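Local structure of translation initiation factor eIF2B subunit epsilon (Schizosaccharomyces pombe, 5B04) at residues Q19-S24 and E65-C70; D122-S127 and I223-N228; T54-A59 and S84-P89; N152-M157 and S227-A232; S132-N137 and N269-V274. The protein acts as the epsilon component of the eIF2B complex, which catalyses exchange of GDP for GTP on the gamma subunit of initiation factor eIF2. All coordinates share one frame; numbering follows the deposited sequence.

Contact 1. Residues Q19-S24 and E65-C70; sequences QAIVLS and EVYVFC
Backbone hydrogen bonds between Q19-S24 and E65-C70 make two parallel neighbours of one sheet. A20 bonds through both its N and its O to the same neighbouring strand: N gives a hydrogen to E65 O at 2.6 Å, and O receives Y67 N, both bonds nearly in line with the carbonyl. V22 N follows on Y67 O at 2.9 Å, and the bond from F69 N to V22 O is weak.

On one face, I21 stands between two rings, CD1 at the edge of Y67, 3.7 Å from Y67 CB, and CG2 in plane at the edge of F69, 3.8 Å from F69 CD2. On the other face V22 CG2 meets V66 CG1 at 4.0 Å.

Polar side chains share the face of I21. Q19 and E65 run side by side, but the Q19 OE1 bond goes to T120 N, while E65 OE1 takes the hydroxyl of Y67. Were E65 an alanine, the Y67 hydroxyl would probably lose its carboxylate partner and the Q19 side chain the neighbour it runs beside.

Helix 50-61, the link of this beta-alpha-beta crossover, sets L58 on A20, V22 and V66; helix 108-115 covers I21 and F69, and strand 94-99 lies beyond E65-C70.

Contact 2. Residues D122-S127 and I223-N228; sequences DFILVS and IDICSN
F123 and C226 meet ring to methylene through the first torsion of the phenylalanine. In F123, CG sits between the backbone N and the carbonyl carbon (chi1 65°), which swings the phenyl back across its strand neighbour. The result is a CH-pi contact: C226 CB lies over one face, offset toward the rim and 3.5 Å from F123 CZ. In C226, SG stands beside the backbone N, opposite the carbonyl carbon (chi1 -68°), a torsion that sets the sulfur obliquely to the ring as a sulfur-aromatic neighbour. The carbonyl of S227 reaches the same ring near its plane, with S227 O 3.2 Å from F123 CE1.

The backbones pair in antiparallel fashion beneath this. F123 and C226 form a hydrogen-bonded pair, with C226 N to F123 O at 2.9 Å and F123 N to C226 O at 3.0 Å. L125 and D224 form the next one, where L125 N reaches D224 O at 2.9 Å and the return bond is weak. Between them I124 and I225 are a non-hydrogen-bonded pair on the other face, side by side, I225 CD1 lying 3.7 Å from I124 CG1. The carboxylate of D224 is held in a salt bridge by R244.

Replacing F123 by a smaller alanine is likely to strip the aromatic cover from C226 CB and open a gap beside Q19 and I21, on which the ring also packs.

An antiparallel strand, 212-226, joined to a parallel core is consistent with the mixed sheet of GT-A-like nucleotidyltransferase domains, the clan to which the sequence family spanning 122-127 belongs.

Contact 3. Residues T54-A59 and S84-P89; sequences TFEFLA and SKWNLP
E56 OE2 takes a hydrogen from K85 NZ in a salt bridge 3.1 Å long, met nearly along the line of its C-O bond. The two chains cross at about a right angle: the glutamate bends at chi2 (-71°), whereas the lysine stays extended beyond CG and also makes a weak bond to L301 O. The carboxylate also comes obliquely to the indole rim, E56 OE2 lying 3.5 Å from W86 CZ2, their planes steeply inclined.

W86 carries most of the apolar contact. Here helix 50-61 of the nucleotidyltransferase-like domain receives the loop that follows helix 74-83, and the indole is laid against one side of the helix. F55 comes over one face of it: F55 CB lies 3.5 Å from W86 CE2 in a CH-pi contact, and the ring turns its edge to the five-membered ring in an edge-to-face pair, planes at 59°. K85 CE lies over the opposite face, offset toward the rim, and the ring of F93 meets the indole nearly parallel.

One turn along the helix A59 CB approaches the six-membered ring, 3.9 Å from W86 CZ3. On the five-membered ring, W86 NE1 donates to E52 OE1.

Contact 4. Residues N152-M157 and S227-A232; sequences NAIMTM and SNDVPA
S227 lies where strand 212-226 gives way to helix 229-236, and it joins I154, near the start of strand 153-161, in the mixed sheet. The contact joins the strand-to-helix turn to the neighbouring strand. I154 O is the polar centre. S227 OG gives it a hydrogen at 2.9 Å, in the carbonyl plane and on a lone pair, with a C=O...OG angle of 114°. S227 N adds a second, weak bond to the same oxygen at 3.0 Å. The serine can hold the carbonyl in this way because its OG is folded between the backbone N and the carbonyl carbon (chi1 55°), on the side where I154 O lies. Just before it, A153 O is met by R147 NH1 from helix 137-147.

The side chain of I154 lies between the strand and the start of the helix. It crosses D229 at about a right angle, and CD1 comes to 3.4 Å from D229 OD2, a methyl set against a carboxylate oxygen. F247 and K259 pack on the same isoleucine from elsewhere in the chain. Its other branch, CG2, which stands beside its own carbonyl carbon, passes S227 OG and touches V230 CG2 at 3.6 Å.

Contact 5. Residues S132-N137 and N269-V274; sequences SNVPLN and NYAARV
S132 and Y270 meet at the end of a small two-stranded antiparallel sheet, strand 130-132 with strand 271-273, where an ST turn leads the first strand away into its loop. S132 OG serves both elements. As a donor it reaches across to Y270 O at 2.7 Å, in the carbonyl plane; as an acceptor it takes V134 N of its own segment at 3.0 Å, the bond that defines the turn. With OG opposite the backbone N (chi1 -175°), the hydroxyl lies within range of both partners. One oxygen thus takes part both in the turn and in the bond to the second segment.

N133 and Y270 find their main polar partners elsewhere. N133 ND2 bonds to Y293 O, while its OD1 rests against the aliphatic part of N269, 3.3 Å from N269 CB; the two amide planes are steeply inclined. The hydroxyl of Y270 goes to D286 of helix 277-288. Two contacts of the same segment reach the beta subunit of eIF2B: N269 N bonds to D340 of that neighbouring chain, and the Y270 ring meets F345 of the beta subunit with planes at about 80°. This corner of the epsilon domain is therefore part of a subunit interface.

Van der Waals packing completes the contact. P135 crosses N269 at about a right angle, its CD 3.6 Å from N269 ND2. V134, with CG2 beside its backbone N, presents that methyl to N269 and A271 together, CG2 lying 3.5 Å from N269 CB and 4.3 Å from A271 CB.

How the contacts relate
Contacts 1, 2 and 4 follow one mixed sheet outward: strands 65-70, 19-23, 123-127, 212-226 and 153-161 are successive neighbours. The centres of contacts 1 and 2 lie about 10 Å apart, and those of contacts 2 and 4, which share S227 and N228, about 8 Å. Contact 3 lies about 12 Å from contact 1, on helix 50-61, which follows 19-23 and precedes 65-70 in the chain. Contact 5, about 14 Å from contact 2, closes a long loop in which contact 4 is nested; F57 of contact 3 packs on its S132. Segments distant in sequence thus build one domain, whose contact 5 corner, like the 84-89 loop of contact 3, touches the beta subunit.

Contact 1. Residues Q19-S24 and E65-C70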
# COMPACT_ATOMS: atom_id res chain seq x y z
N GLN I 19 31.95 -43.86 -26.74
CA GLN I 19 33.19 -44.16 -26.04
C GLN I 19 34.21 -43.07 -26.26
O GLN I 19 34.13 -42.33 -27.22
CB GLN I 19 33.75 -45.48 -26.53
CG GLN I 19 33.80 -45.60 -28.03
CD GLN I 19 33.86 -47.03 -28.52
OE1 GLN I 19 34.05 -47.27 -29.70
NE2 GLN I 19 33.67 -47.97 -27.62
N ALA I 20 35.19 -42.96 -25.37
CA ALA I 20 36.09 -41.82 -25.43
C ALA I 20 37.53 -42.27 -25.34
O ALA I 20 37.85 -43.22 -24.62
CB ALA I 20 35.77 -40.83 -24.32
N ILE I 21 38.40 -41.59 -26.08
CA ILE I 21 39.81 -41.92 -26.09
C ILE I 21 40.63 -40.77 -25.50
O ILE I 21 40.78 -39.72 -26.12
CB ILE I 21 40.31 -42.22 -27.51
CG1 ILE I 21 39.51 -43.38 -28.11
CG2 ILE I 21 41.79 -42.54 -27.50
CD1 ILE I 21 39.54 -44.64 -27.27
N VAL I 22 41.14 -40.99 -24.29
CA VAL I 22 41.94 -39.97 -23.62
C VAL I 22 43.43 -40.25 -23.79
O VAL I 22 43.95 -41.25 -23.29
CB VAL I 22 41.62 -39.90 -22.12
CG1 VAL I 22 42.42 -38.80 -21.46
CG2 VAL I 22 40.13 -39.69 -21.91
N LEU I 23 44.11 -39.36 -24.50
CA LEU I 23 45.56 -39.47 -24.63
C LEU I 23 46.27 -38.74 -23.51
O LEU I 23 46.74 -37.62 -23.68
CB LEU I 23 46.03 -38.92 -25.98
CG LEU I 23 46.19 -39.94 -27.10
CD1 LEU I 23 44.84 -40.33 -27.69
CD2 LEU I 23 47.12 -39.40 -28.17
N SER I 24 46.33 -39.38 -22.34
CA SER I 24 47.13 -38.86 -21.24
C SER I 24 48.60 -38.91 -21.63
O SER I 24 48.95 -39.46 -22.68
CB SER I 24 46.88 -39.67 -19.97
OG SER I 24 47.64 -39.16 -18.88
N GLU I 65 32.38 -45.69 -22.23
CA GLU I 65 33.61 -46.47 -22.31
C GLU I 65 34.83 -45.58 -22.55
O GLU I 65 34.87 -44.83 -23.52
CB GLU I 65 33.47 -47.51 -23.43
CG GLU I 65 34.59 -48.52 -23.54
CD GLU I 65 34.25 -49.63 -24.52
OE1 GLU I 65 35.12 -49.99 -25.34
OE2 GLU I 65 33.11 -50.13 -24.47
N VAL I 66 35.82 -45.65 -21.67
CA VAL I 66 36.98 -44.78 -21.78
C VAL I 66 38.30 -45.56 -21.85
O VAL I 66 38.54 -46.46 -21.05
CB VAL I 66 37.05 -43.79 -20.60
CG1 VAL I 66 38.36 -43.02 -20.62
CG2 VAL I 66 35.87 -42.83 -20.64
N TYR I 67 39.13 -45.21 -22.83
CA TYR I 67 40.47 -45.77 -22.93
C TYR I 67 41.52 -44.69 -22.75
O TYR I 67 41.58 -43.74 -23.53
CB TYR I 67 40.66 -46.49 -24.27
CG TYR I 67 39.79 -47.70 -24.43
CD1 TYR I 67 40.05 -48.87 -23.72
CD2 TYR I 67 38.70 -47.69 -25.29
CE1 TYR I 67 39.25 -49.98 -23.86
CE2 TYR I 67 37.90 -48.80 -25.44
CZ TYR I 67 38.17 -49.94 -24.72
OH TYR I 67 37.37 -51.05 -24.87
N VAL I 68 42.34 -44.83 -21.72
CA VAL I 68 43.36 -43.84 -21.41
C VAL I 68 44.74 -44.29 -21.86
O VAL I 68 45.41 -45.06 -21.17
CB VAL I 68 43.40 -43.52 -19.90
CG1 VAL I 68 44.31 -42.34 -19.64
CG2 VAL I 68 41.99 -43.25 -19.39
N PHE I 69 45.17 -43.80 -23.02
CA PHE I 69 46.53 -44.05 -23.50
C PHE I 69 47.53 -43.32 -22.61
O PHE I 69 47.51 -42.09 -22.52
CB PHE I 69 46.68 -43.61 -24.96
CG PHE I 69 46.16 -44.59 -25.96
CD1 PHE I 69 46.92 -45.68 -26.34
CD2 PHE I 69 44.90 -44.43 -26.51
CE1 PHE I 69 46.44 -46.59 -27.27
CE2 PHE I 69 44.41 -45.34 -27.44
CZ PHE I 69 45.19 -46.42 -27.81
N CYS I 70 48.40 -44.08 -21.96
CA CYS I 70 49.35 -43.50 -21.02
C CYS I 70 50.70 -44.22 -21.05
O CYS I 70 50.76 -45.44 -21.19
CB CYS I 70 48.77 -43.53 -19.61
SG CYS I 70 48.31 -45.18 -19.03

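Contact 2. Residues D122-S127 and I223-N228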
# COMPACT_ATOMS: atom_id res chain seq x y z
N ASP I 122 30.81 -43.85 -32.63
CA ASP I 122 31.57 -42.62 -32.76
C ASP I 122 32.19 -42.46 -31.40
O ASP I 122 31.61 -42.82 -30.41
CB ASP I 122 30.74 -41.38 -32.94
CG ASP I 122 29.67 -41.57 -33.94
OD1 ASP I 122 28.77 -42.37 -33.68
OD2 ASP I 122 29.72 -40.92 -34.98
N PHE I 123 33.39 -41.92 -31.38
CA PHE I 123 34.12 -41.73 -30.14
C PHE I 123 34.67 -40.32 -29.99
O PHE I 123 34.92 -39.62 -30.97
CB PHE I 123 35.25 -42.75 -30.12
CG PHE I 123 36.29 -42.54 -31.19
CD1 PHE I 123 36.08 -43.00 -32.49
CD2 PHE I 123 37.48 -41.90 -30.90
CE1 PHE I 123 37.03 -42.81 -33.47
CE2 PHE I 123 38.44 -41.71 -31.88
CZ PHE I 123 38.21 -42.16 -33.16
N ILE I 124 34.85 -39.91 -28.74
CA ILE I 124 35.39 -38.60 -28.43
C ILE I 124 36.90 -38.69 -28.22
O ILE I 124 37.37 -39.38 -27.31
CB ILE I 124 34.73 -38.00 -27.17
CG1 ILE I 124 33.23 -37.83 -27.40
CG2 ILE I 124 35.38 -36.67 -26.81
CD1 ILE I 124 32.43 -37.66 -26.13
N LEU I 125 37.66 -38.01 -29.07
CA LEU I 125 39.11 -38.05 -29.00
C LEU I 125 39.68 -36.81 -28.34
O LEU I 125 39.44 -35.68 -28.78
CB LEU I 125 39.70 -38.22 -30.40
CG LEU I 125 41.23 -38.23 -30.50
CD1 LEU I 125 41.80 -39.33 -29.63
CD2 LEU I 125 41.66 -38.40 -31.94
N VAL I 126 40.45 -37.02 -27.27
CA VAL I 126 41.01 -35.92 -26.50
C VAL I 126 42.48 -36.16 -26.17
O VAL I 126 42.85 -37.21 -25.65
CB VAL I 126 40.23 -35.70 -25.18
CG1 VAL I 126 41.06 -34.92 -24.18
CG2 VAL I 126 38.90 -35.01 -25.46
N SER I 127 43.33 -35.18 -26.48
CA SER I 127 44.75 -35.26 -26.15
C SER I 127 45.07 -34.37 -24.96
O SER I 127 44.92 -33.14 -25.02
CB SER I 127 45.60 -34.86 -27.36
OG SER I 127 46.97 -35.15 -27.13
N ILE I 223 38.67 -30.78 -28.88
CA ILE I 223 37.78 -31.85 -28.44
C ILE I 223 37.00 -32.31 -29.66
O ILE I 223 36.16 -31.58 -30.17
CB ILE I 223 36.82 -31.39 -27.34
CG1 ILE I 223 37.60 -30.96 -26.09
CG2 ILE I 223 35.83 -32.49 -26.99
CD1 ILE I 223 36.71 -30.56 -24.92
N ASP I 224 37.30 -33.52 -30.14
CA ASP I 224 36.80 -33.94 -31.43
C ASP I 224 35.89 -35.17 -31.38
O ASP I 224 36.21 -36.17 -30.75
CB ASP I 224 37.97 -34.21 -32.37
CG ASP I 224 38.78 -32.96 -32.66
OD1 ASP I 224 38.16 -31.89 -32.86
OD2 ASP I 224 40.03 -33.04 -32.70
N ILE I 225 34.75 -35.06 -32.06
CA ILE I 225 33.84 -36.19 -32.24
C ILE I 225 34.21 -36.91 -33.53
O ILE I 225 34.16 -36.32 -34.61
CB ILE I 225 32.37 -35.74 -32.31
CG1 ILE I 225 32.07 -34.71 -31.22
CG2 ILE I 225 31.44 -36.94 -32.23
CD1 ILE I 225 32.15 -35.27 -29.82
N CYS I 226 34.59 -38.18 -33.43
CA CYS I 226 35.07 -38.92 -34.59
C CYS I 226 34.17 -40.10 -34.96
O CYS I 226 33.47 -40.64 -34.11
CB CYS I 226 36.49 -39.41 -34.34
SG CYS I 226 37.73 -38.10 -34.26
N SER I 227 34.21 -40.49 -36.23
CA SER I 227 33.39 -41.59 -36.73
C SER I 227 34.13 -42.92 -36.66
O SER I 227 35.27 -42.99 -36.19
CB SER I 227 32.95 -41.31 -38.17
OG SER I 227 34.07 -41.06 -39.00
N ASN I 228 33.48 -43.98 -37.14
CA ASN I 228 34.08 -45.31 -37.18
C ASN I 228 35.32 -45.37 -38.06
O ASN I 228 36.26 -46.12 -37.79
CB ASN I 228 33.06 -46.33 -37.67
CG ASN I 228 32.23 -46.92 -36.55
OD1 ASN I 228 32.74 -47.23 -35.48
ND2 ASN I 228 30.93 -47.08 -36.80

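Contact 3. Residues T54-A59 and S84-P89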
# COMPACT_ATOMS: atom_id res chain seq x y z
N THR I 54 38.52 -34.19 -16.73
CA THR I 54 38.30 -34.88 -17.99
C THR I 54 37.19 -35.92 -17.86
O THR I 54 36.32 -36.03 -18.72
CB THR I 54 39.58 -35.56 -18.49
OG1 THR I 54 40.62 -34.59 -18.65
CG2 THR I 54 39.34 -36.25 -19.83
N PHE I 55 37.23 -36.67 -16.76
CA PHE I 55 36.23 -37.71 -16.51
C PHE I 55 34.84 -37.11 -16.26
O PHE I 55 33.85 -37.62 -16.78
CB PHE I 55 36.64 -38.57 -15.31
CG PHE I 55 37.73 -39.55 -15.63
CD1 PHE I 55 37.98 -39.93 -16.94
CD2 PHE I 55 38.49 -40.11 -14.62
CE1 PHE I 55 38.98 -40.84 -17.23
CE2 PHE I 55 39.49 -41.02 -14.91
CZ PHE I 55 39.73 -41.39 -16.21
N GLU I 56 34.78 -36.04 -15.48
CA GLU I 56 33.52 -35.36 -15.21
C GLU I 56 32.93 -34.79 -16.50
O GLU I 56 31.72 -34.65 -16.63
CB GLU I 56 33.70 -34.25 -14.17
CG GLU I 56 33.92 -34.75 -12.75
CD GLU I 56 32.67 -35.34 -12.13
OE1 GLU I 56 31.57 -35.11 -12.67
OE2 GLU I 56 32.79 -36.02 -11.09
N PHE I 57 33.81 -34.45 -17.44
CA PHE I 57 33.39 -33.95 -18.74
C PHE I 57 32.82 -35.06 -19.61
O PHE I 57 31.76 -34.91 -20.21
CB PHE I 57 34.56 -33.27 -19.45
CG PHE I 57 34.30 -32.95 -20.89
CD1 PHE I 57 33.42 -31.94 -21.24
CD2 PHE I 57 34.93 -33.66 -21.90
CE1 PHE I 57 33.18 -31.64 -22.56
CE2 PHE I 57 34.69 -33.36 -23.23
CZ PHE I 57 33.81 -32.35 -23.56
N LEU I 58 33.54 -36.18 -19.68
CA LEU I 58 33.10 -37.33 -20.45
C LEU I 58 31.83 -37.92 -19.86
O LEU I 58 30.97 -38.42 -20.58
CB LEU I 58 34.20 -38.39 -20.52
CG LEU I 58 35.54 -37.95 -21.12
CD1 LEU I 58 36.54 -39.09 -21.10
CD2 LEU I 58 35.36 -37.40 -22.52
N ALA I 59 31.72 -37.86 -18.53
CA ALA I 59 30.52 -38.32 -17.84
C ALA I 59 29.33 -37.43 -18.21
O ALA I 59 28.22 -37.92 -18.41
CB ALA I 59 30.74 -38.32 -16.34
N SER I 84 39.76 -45.09 -7.67
CA SER I 84 38.91 -43.92 -7.87
C SER I 84 37.45 -44.36 -7.95
O SER I 84 37.16 -45.55 -8.06
CB SER I 84 39.30 -43.16 -9.14
OG SER I 84 39.06 -43.95 -10.30
N LYS I 85 36.54 -43.39 -7.89
CA LYS I 85 35.12 -43.68 -7.94
C LYS I 85 34.67 -44.13 -9.33
O LYS I 85 33.56 -44.64 -9.50
CB LYS I 85 34.31 -42.45 -7.50
CG LYS I 85 34.64 -41.19 -8.29
CD LYS I 85 33.72 -40.05 -7.93
CE LYS I 85 34.10 -38.78 -8.67
NZ LYS I 85 33.07 -37.72 -8.54
N TRP I 86 35.53 -43.93 -10.32
CA TRP I 86 35.20 -44.26 -11.70
C TRP I 86 35.36 -45.75 -11.99
O TRP I 86 35.00 -46.22 -13.07
CB TRP I 86 36.07 -43.44 -12.66
CG TRP I 86 35.97 -41.97 -12.43
CD1 TRP I 86 36.87 -41.17 -11.79
CD2 TRP I 86 34.89 -41.11 -12.83
NE1 TRP I 86 36.43 -39.87 -11.77
CE2 TRP I 86 35.22 -39.81 -12.40
CE3 TRP I 86 33.69 -41.32 -13.51
CZ2 TRP I 86 34.38 -38.72 -12.63
CZ3 TRP I 86 32.86 -40.23 -13.74
CH2 TRP I 86 33.21 -38.95 -13.30
N ASN I 87 35.90 -46.49 -11.03
CA ASN I 87 36.04 -47.93 -11.17
C ASN I 87 35.04 -48.64 -10.26
O ASN I 87 35.02 -49.87 -10.17
CB ASN I 87 37.46 -48.37 -10.84
CG ASN I 87 37.82 -49.70 -11.48
OD1 ASN I 87 37.78 -50.75 -10.83
ND2 ASN I 87 38.15 -49.67 -12.76
N LEU I 88 34.20 -47.85 -9.60
CA LEU I 88 33.10 -48.36 -8.79
C LEU I 88 31.97 -48.81 -9.72
O LEU I 88 31.93 -48.41 -10.88
CB LEU I 88 32.62 -47.29 -7.80
CG LEU I 88 33.26 -47.25 -6.41
CD1 LEU I 88 34.78 -47.31 -6.48
CD2 LEU I 88 32.82 -46.00 -5.66
N PRO I 89 31.06 -49.66 -9.22
CA PRO I 89 29.95 -50.12 -10.06
C PRO I 89 28.97 -49.02 -10.46
O PRO I 89 28.24 -49.18 -11.44
CB PRO I 89 29.25 -51.17 -9.19
CG PRO I 89 29.64 -50.82 -7.79
CD PRO I 89 31.04 -50.31 -7.90

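Contact 4. Residues N152-M157 and S227-A232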
# COMPACT_ATOMS: atom_id res chain seq x y z
N ASN I 152 30.43 -39.84 -45.27
CA ASN I 152 31.73 -39.22 -45.53
C ASN I 152 32.00 -38.05 -44.59
O ASN I 152 33.06 -37.43 -44.65
CB ASN I 152 31.82 -38.77 -46.99
CG ASN I 152 31.85 -39.93 -47.96
OD1 ASN I 152 32.44 -40.97 -47.68
ND2 ASN I 152 31.21 -39.75 -49.11
N ALA I 153 31.03 -37.75 -43.73
CA ALA I 153 31.24 -36.79 -42.65
C ALA I 153 31.99 -37.47 -41.52
O ALA I 153 31.41 -38.22 -40.74
CB ALA I 153 29.91 -36.23 -42.17
N ILE I 154 33.29 -37.22 -41.44
CA ILE I 154 34.17 -38.00 -40.58
C ILE I 154 34.25 -37.49 -39.14
O ILE I 154 34.11 -38.28 -38.20
CB ILE I 154 35.60 -38.04 -41.17
CG1 ILE I 154 35.57 -38.72 -42.54
CG2 ILE I 154 36.54 -38.78 -40.24
CD1 ILE I 154 34.87 -40.07 -42.52
N MET I 155 34.48 -36.20 -38.96
CA MET I 155 34.72 -35.67 -37.62
C MET I 155 34.08 -34.31 -37.38
O MET I 155 34.05 -33.45 -38.27
CB MET I 155 36.23 -35.60 -37.36
CG MET I 155 36.64 -34.84 -36.11
SD MET I 155 38.42 -34.90 -35.82
CE MET I 155 39.00 -33.56 -36.86
N THR I 156 33.54 -34.12 -36.18
CA THR I 156 32.99 -32.84 -35.76
C THR I 156 33.91 -32.18 -34.74
O THR I 156 34.16 -32.73 -33.67
CB THR I 156 31.59 -32.99 -35.15
OG1 THR I 156 30.66 -33.41 -36.16
CG2 THR I 156 31.11 -31.67 -34.56
N MET I 157 34.42 -31.00 -35.08
CA MET I 157 35.34 -30.28 -34.21
C MET I 157 34.61 -29.32 -33.27
O MET I 157 34.03 -28.33 -33.72
CB MET I 157 36.37 -29.51 -35.04
CG MET I 157 37.28 -30.40 -35.87
SD MET I 157 38.53 -29.47 -36.78
CE MET I 157 37.50 -28.62 -37.98
N SER I 227 34.21 -40.49 -36.23
CA SER I 227 33.39 -41.59 -36.73
C SER I 227 34.13 -42.92 -36.66
O SER I 227 35.27 -42.99 -36.19
CB SER I 227 32.95 -41.31 -38.17
OG SER I 227 34.07 -41.06 -39.00
N ASN I 228 33.48 -43.98 -37.14
CA ASN I 228 34.08 -45.31 -37.18
C ASN I 228 35.32 -45.37 -38.06
O ASN I 228 36.26 -46.12 -37.79
CB ASN I 228 33.06 -46.33 -37.67
CG ASN I 228 32.23 -46.92 -36.55
OD1 ASN I 228 32.74 -47.23 -35.48
ND2 ASN I 228 30.93 -47.08 -36.80
N ASP I 229 35.32 -44.57 -39.13
CA ASP I 229 36.36 -44.63 -40.15
C ASP I 229 37.74 -44.21 -39.65
O ASP I 229 38.75 -44.68 -40.17
CB ASP I 229 35.97 -43.75 -41.34
CG ASP I 229 34.66 -44.18 -41.98
OD1 ASP I 229 34.29 -45.36 -41.84
OD2 ASP I 229 34.00 -43.32 -42.61
N VAL I 230 37.78 -43.34 -38.65
CA VAL I 230 39.02 -42.67 -38.24
C VAL I 230 40.19 -43.61 -37.89
O VAL I 230 41.29 -43.42 -38.42
CB VAL I 230 38.77 -41.72 -37.05
CG1 VAL I 230 40.07 -41.09 -36.59
CG2 VAL I 230 37.75 -40.66 -37.44
N PRO I 231 39.97 -44.62 -37.02
CA PRO I 231 41.13 -45.49 -36.74
C PRO I 231 41.57 -46.26 -37.98
O PRO I 231 42.76 -46.51 -38.16
CB PRO I 231 40.60 -46.44 -35.66
CG PRO I 231 39.44 -45.73 -35.06
CD PRO I 231 38.81 -44.99 -36.19
N ALA I 232 40.61 -46.63 -38.83
CA ALA I 232 40.91 -47.29 -40.08
C ALA I 232 41.56 -46.32 -41.06
O ALA I 232 42.46 -46.68 -41.82
CB ALA I 232 39.65 -47.89 -40.69

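Contact 5. Residues S132-N137 and N269-V274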
# COMPACT_ATOMS: atom_id res chain seq x y z
N SER I 132 35.81 -28.72 -18.78
CA SER I 132 34.64 -28.23 -19.49
C SER I 132 33.32 -28.64 -18.86
O SER I 132 33.17 -29.77 -18.38
CB SER I 132 34.68 -28.72 -20.94
OG SER I 132 33.61 -28.17 -21.69
N ASN I 133 32.37 -27.72 -18.87
CA ASN I 133 31.01 -28.00 -18.46
C ASN I 133 30.09 -28.06 -19.68
O ASN I 133 28.87 -28.05 -19.56
CB ASN I 133 30.50 -26.96 -17.47
CG ASN I 133 30.74 -25.54 -17.94
OD1 ASN I 133 31.21 -25.31 -19.06
ND2 ASN I 133 30.42 -24.57 -17.09
N VAL I 134 30.71 -28.11 -20.86
CA VAL I 134 29.97 -28.22 -22.12
C VAL I 134 29.36 -29.60 -22.28
O VAL I 134 30.09 -30.60 -22.34
CB VAL I 134 30.87 -27.93 -23.34
CG1 VAL I 134 30.16 -28.32 -24.63
CG2 VAL I 134 31.28 -26.46 -23.38
N PRO I 135 28.03 -29.68 -22.35
CA PRO I 135 27.35 -30.95 -22.62
C PRO I 135 27.49 -31.33 -24.09
O PRO I 135 27.03 -30.60 -24.97
CB PRO I 135 25.90 -30.66 -22.25
CG PRO I 135 25.74 -29.20 -22.47
CD PRO I 135 27.07 -28.57 -22.15
N LEU I 136 28.13 -32.46 -24.36
CA LEU I 136 28.37 -32.90 -25.73
C LEU I 136 27.18 -33.66 -26.30
O LEU I 136 27.18 -34.04 -27.47
CB LEU I 136 29.62 -33.77 -25.82
CG LEU I 136 30.96 -33.06 -25.77
CD1 LEU I 136 32.08 -34.04 -26.05
CD2 LEU I 136 30.99 -31.91 -26.76
N ASN I 137 26.17 -33.87 -25.46
CA ASN I 137 25.00 -34.66 -25.84
C ASN I 137 24.34 -34.15 -27.12
O ASN I 137 24.08 -34.92 -28.04
CB ASN I 137 24.00 -34.69 -24.69
CG ASN I 137 22.97 -35.79 -24.84
OD1 ASN I 137 22.02 -35.66 -25.61
ND2 ASN I 137 23.15 -36.88 -24.11
N ASN I 269 28.89 -21.86 -21.96
CA ASN I 269 29.80 -22.67 -21.21
C ASN I 269 31.25 -22.30 -21.19
O ASN I 269 31.59 -21.13 -21.13
CB ASN I 269 29.42 -24.10 -21.51
CG ASN I 269 27.96 -24.37 -21.29
OD1 ASN I 269 27.43 -24.06 -20.24
ND2 ASN I 269 27.32 -24.97 -22.26
N TYR I 270 32.09 -23.32 -21.27
CA TYR I 270 33.51 -23.18 -21.05
C TYR I 270 34.15 -24.37 -21.66
O TYR I 270 33.63 -25.45 -21.56
CB TYR I 270 33.99 -23.01 -19.63
CG TYR I 270 35.44 -22.74 -19.47
CD1 TYR I 270 35.97 -21.54 -19.82
CD2 TYR I 270 36.28 -23.68 -18.94
CE1 TYR I 270 37.29 -21.29 -19.65
CE2 TYR I 270 37.61 -23.43 -18.78
CZ TYR I 270 38.10 -22.24 -19.14
OH TYR I 270 39.41 -21.99 -18.98
N ALA I 271 35.31 -24.21 -22.27
CA ALA I 271 36.07 -25.42 -22.55
C ALA I 271 37.52 -25.05 -22.76
O ALA I 271 37.79 -24.04 -23.37
CB ALA I 271 35.58 -26.17 -23.75
N ALA I 272 38.45 -25.87 -22.30
CA ALA I 272 39.86 -25.62 -22.44
C ALA I 272 40.64 -26.85 -22.11
O ALA I 272 40.14 -27.72 -21.45
CB ALA I 272 40.28 -24.49 -21.56
N ARG I 273 41.89 -26.89 -22.53
CA ARG I 273 42.78 -28.01 -22.24
C ARG I 273 44.02 -27.56 -21.46
O ARG I 273 44.61 -26.53 -21.76
CB ARG I 273 43.22 -28.70 -23.53
CG ARG I 273 42.13 -29.51 -24.19
CD ARG I 273 42.68 -30.36 -25.33
NE ARG I 273 43.43 -29.55 -26.29
CZ ARG I 273 44.68 -29.80 -26.65
NH1 ARG I 273 45.32 -30.84 -26.14
NH2 ARG I 273 45.30 -29.01 -27.52
N VAL I 274 44.39 -28.35 -20.46
CA VAL I 274 45.61 -28.10 -19.70
C VAL I 274 46.79 -28.76 -20.41
O VAL I 274 47.13 -29.91 -20.13
CB VAL I 274 45.51 -28.63 -18.26
CG1 VAL I 274 46.66 -28.10 -17.42
CG2 VAL I 274 44.18 -28.24 -17.65